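Side-chain contact in uricase (Bacillus fastidiosus, PDB 4R8X), which probably catalyses the oxidation of urate to 5-hydroxyisourate, the first step on the route from urate to allantoin: residues T39-N44 with E89-Y94. Sequence-based numbering, arbitrary orientation.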
ATOM      1  N   THR D  39      26.517   0.884 -11.405  1.00 12.49           N
ATOM      2  CA  THR D  39      26.344  -0.429 -12.031  1.00 13.27           C
ATOM      3  C   THR D  39      24.889  -0.623 -12.440  1.00 13.14           C
ATOM      4  O   THR D  39      24.604  -1.135 -13.521  1.00 14.78           O
ATOM      5  CB  THR D  39      26.801  -1.551 -11.092  1.00 14.00           C
ATOM      6  OG1 THR D  39      28.198  -1.401 -10.839  1.00 14.33           O
ATOM      7  CG2 THR D  39      26.554  -2.931 -11.707  1.00 15.04           C
ATOM      8  N   ILE D  40      23.973  -0.180 -11.584  1.00 12.92           N
ATOM      9  CA  ILE D  40      22.592   0.003 -11.981  1.00 12.77           C
ATOM     10  C   ILE D  40      22.272   1.482 -11.813  1.00 12.82           C
ATOM     11  O   ILE D  40      22.535   2.077 -10.758  1.00 13.72           O
ATOM     12  CB  ILE D  40      21.630  -0.869 -11.148  1.00 13.76           C
ATOM     13  CG1 ILE D  40      21.946  -2.350 -11.363  1.00 14.49           C
ATOM     14  CG2 ILE D  40      20.181  -0.574 -11.526  1.00 14.46           C
ATOM     15  CD1 ILE D  40      21.321  -3.283 -10.333  1.00 15.19           C
ATOM     16  N   PHE D  41      21.753   2.078 -12.881  1.00 12.62           N
ATOM     17  CA  PHE D  41      21.349   3.475 -12.896  1.00 11.55           C
ATOM     18  C   PHE D  41      19.883   3.438 -13.292  1.00 12.00           C
ATOM     19  O   PHE D  41      19.542   3.509 -14.480  1.00 11.68           O
ATOM     20  CB  PHE D  41      22.200   4.216 -13.939  1.00 13.04           C
ATOM     21  CG  PHE D  41      21.979   5.705 -14.003  1.00 13.85           C
ATOM     22  CD1 PHE D  41      22.499   6.539 -13.031  1.00 14.56           C
ATOM     23  CD2 PHE D  41      21.292   6.270 -15.067  1.00 14.93           C
ATOM     24  CE1 PHE D  41      22.326   7.925 -13.113  1.00 14.91           C
ATOM     25  CE2 PHE D  41      21.107   7.641 -15.153  1.00 15.04           C
ATOM     26  CZ  PHE D  41      21.618   8.471 -14.171  1.00 15.00           C
ATOM     27  N   GLY D  42      19.017   3.285 -12.287  1.00 13.03           N
ATOM     28  CA  GLY D  42      17.607   3.047 -12.535  1.00 12.43           C
ATOM     29  C   GLY D  42      16.688   4.039 -11.861  1.00 10.97           C
ATOM     30  O   GLY D  42      17.002   4.577 -10.799  1.00 11.39           O
ATOM     31  N   MET D  43      15.529   4.259 -12.461  1.00 11.18           N
ATOM     32  CA  MET D  43      14.586   5.235 -11.930  1.00 10.86           C
ATOM     33  C   MET D  43      13.182   4.978 -12.451  1.00 11.00           C
ATOM     34  O   MET D  43      12.988   4.265 -13.441  1.00 12.20           O
ATOM     35  CB  MET D  43      15.006   6.648 -12.344  1.00 11.82           C
ATOM     36  CG  MET D  43      14.783   6.904 -13.834  1.00 13.31           C
ATOM     37  SD  MET D  43      15.756   8.229 -14.540  1.00 17.25           S
ATOM     38  CE  MET D  43      17.364   7.437 -14.534  1.00 17.83           C
ATOM     39  N   ASN D  44      12.218   5.589 -11.773  1.00 10.57           N
ATOM     40  CA  ASN D  44      10.859   5.707 -12.234  1.00 10.15           C
ATOM     41  C   ASN D  44      10.720   7.148 -12.720  1.00 10.09           C
ATOM     42  O   ASN D  44      10.695   8.071 -11.905  1.00 11.15           O
ATOM     43  CB  ASN D  44       9.901   5.429 -11.069  1.00 11.27           C
ATOM     44  CG  ASN D  44       8.446   5.564 -11.461  1.00 11.49           C
ATOM     45  OD1 ASN D  44       8.117   6.199 -12.461  1.00 12.22           O
ATOM     46  ND2 ASN D  44       7.556   4.967 -10.664  1.00 12.76           N
ATOM     47  N   GLU D  89      20.071  14.315 -12.328  1.00 11.84           N
ATOM     48  CA  GLU D  89      19.763  15.633 -12.872  1.00 12.57           C
ATOM     49  C   GLU D  89      20.322  15.818 -14.277  1.00 12.80           C
ATOM     50  O   GLU D  89      19.679  16.434 -15.125  1.00 12.86           O
ATOM     51  CB  GLU D  89      20.313  16.735 -11.971  1.00 12.56           C
ATOM     52  CG  GLU D  89      19.755  16.759 -10.562  1.00 12.31           C
ATOM     53  CD  GLU D  89      20.588  15.964  -9.567  1.00 13.32           C
ATOM     54  OE1 GLU D  89      20.505  16.281  -8.369  1.00 13.99           O
ATOM     55  OE2 GLU D  89      21.325  15.038  -9.966  1.00 13.13           O
ATOM     56  N   GLY D  90      21.531  15.309 -14.499  1.00 12.85           N
ATOM     57  CA  GLY D  90      22.144  15.329 -15.816  1.00 13.97           C
ATOM     58  C   GLY D  90      21.293  14.586 -16.816  1.00 12.54           C
ATOM     59  O   GLY D  90      21.007  15.097 -17.895  1.00 12.99           O
ATOM     60  N   PHE D  91      20.855  13.381 -16.454  1.00 11.87           N
ATOM     61  CA  PHE D  91      20.030  12.610 -17.365  1.00 13.04           C
ATOM     62  C   PHE D  91      18.708  13.307 -17.692  1.00 12.54           C
ATOM     63  O   PHE D  91      18.313  13.366 -18.850  1.00 13.30           O
ATOM     64  CB  PHE D  91      19.754  11.222 -16.799  1.00 12.65           C
ATOM     65  CG  PHE D  91      18.870  10.386 -17.678  1.00 12.58           C
ATOM     66  CD1 PHE D  91      19.272  10.054 -18.965  1.00 13.43           C
ATOM     67  CD2 PHE D  91      17.628   9.951 -17.230  1.00 13.84           C
ATOM     68  CE1 PHE D  91      18.457   9.296 -19.790  1.00 13.40           C
ATOM     69  CE2 PHE D  91      16.811   9.187 -18.039  1.00 13.69           C
ATOM     70  CZ  PHE D  91      17.222   8.851 -19.325  1.00 13.51           C
ATOM     71  N   LEU D  92      18.032  13.849 -16.680  1.00 11.54           N
ATOM     72  CA  LEU D  92      16.749  14.498 -16.905  1.00 11.71           C
ATOM     73  C   LEU D  92      16.883  15.724 -17.815  1.00 12.68           C
ATOM     74  O   LEU D  92      16.061  15.927 -18.710  1.00 12.71           O
ATOM     75  CB  LEU D  92      16.084  14.876 -15.574  1.00 12.22           C
ATOM     76  CG  LEU D  92      15.738  13.717 -14.634  1.00 12.80           C
ATOM     77  CD1 LEU D  92      14.852  14.246 -13.522  1.00 13.68           C
ATOM     78  CD2 LEU D  92      15.073  12.535 -15.361  1.00 14.04           C
ATOM     79  N   GLN D  93      17.914  16.531 -17.595  1.00 12.61           N
ATOM     80  CA  GLN D  93      18.084  17.693 -18.464  1.00 12.90           C
ATOM     81  C   GLN D  93      18.397  17.276 -19.901  1.00 13.94           C
ATOM     82  O   GLN D  93      17.875  17.864 -20.842  1.00 14.50           O
ATOM     83  CB  GLN D  93      19.160  18.643 -17.951  1.00 14.42           C
ATOM     84  CG  GLN D  93      19.235  19.904 -18.785  1.00 15.62           C
ATOM     85  CD  GLN D  93      20.118  20.955 -18.175  1.00 15.94           C
ATOM     86  OE1 GLN D  93      20.429  20.912 -16.986  1.00 15.44           O
ATOM     87  NE2 GLN D  93      20.532  21.914 -18.986  1.00 16.42           N
ATOM     88  N   TYR D  94      19.241  16.255 -20.045  1.00 13.69           N
ATOM     89  CA  TYR D  94      19.577  15.668 -21.337  1.00 13.17           C
ATOM     90  C   TYR D  94      18.316  15.263 -22.101  1.00 13.35           C
ATOM     91  O   TYR D  94      18.153  15.584 -23.281  1.00 14.34           O
ATOM     92  CB  TYR D  94      20.507  14.471 -21.099  1.00 14.10           C
ATOM     93  CG  TYR D  94      20.828  13.577 -22.282  1.00 14.54           C
ATOM     94  CD1 TYR D  94      21.577  14.039 -23.361  1.00 15.23           C
ATOM     95  CD2 TYR D  94      20.454  12.234 -22.272  1.00 16.12           C
ATOM     96  CE1 TYR D  94      21.897  13.194 -24.412  1.00 15.43           C
ATOM     97  CE2 TYR D  94      20.767  11.394 -23.316  1.00 17.47           C
ATOM     98  CZ  TYR D  94      21.487  11.872 -24.382  1.00 17.40           C
ATOM     99  OH  TYR D  94      21.804  11.025 -25.416  1.00 18.44           O
TER
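M43 reaches F91 with both its sulfur and its methyl group. M43 SD lies 3.7 Å from F91 CD2. M43 CE is also 3.7 Å from F91 CD2. This is a Met-aromatic contact. The sulfur sits 4.8 Å from the ring centroid and 71° off the ring normal, an oblique approach. The M43 chain bends at chi3 (72°), which turns CE toward the F91 ring. SD and CE both meet the ring at CD2 and CE2, from the same side of its plane. F41 adds a looser contact: the rim of its ring, at CE2, meets F91 CB at 4.2 Å, close to the F41 ring plane. L92 CD2 approaches M43 SD more distantly, at 4.4 Å.

Further out, Y83 meets the F91 ring edge-to-face. V14 and A113, on the two strands that flank 40-50, touch M43. L92 also packs on L111 and A146. The contact helps seat helix 88-102 on the antiparallel sheet, as in the tunnelling fold of uricases, away from the predicted urate-binding residues. The axes of 40-44 and 89-94 cross at -60°. An alanine in place of M43 would probably leave the CD2-CE2 side of F91 without its sulfur and methyl partners and weaken the hold of helix on sheet. No hydrogen bond links the two segments. Their cohesion is therefore apolar, resting on dispersion and on the polarisable sulfur beside an aromatic ring.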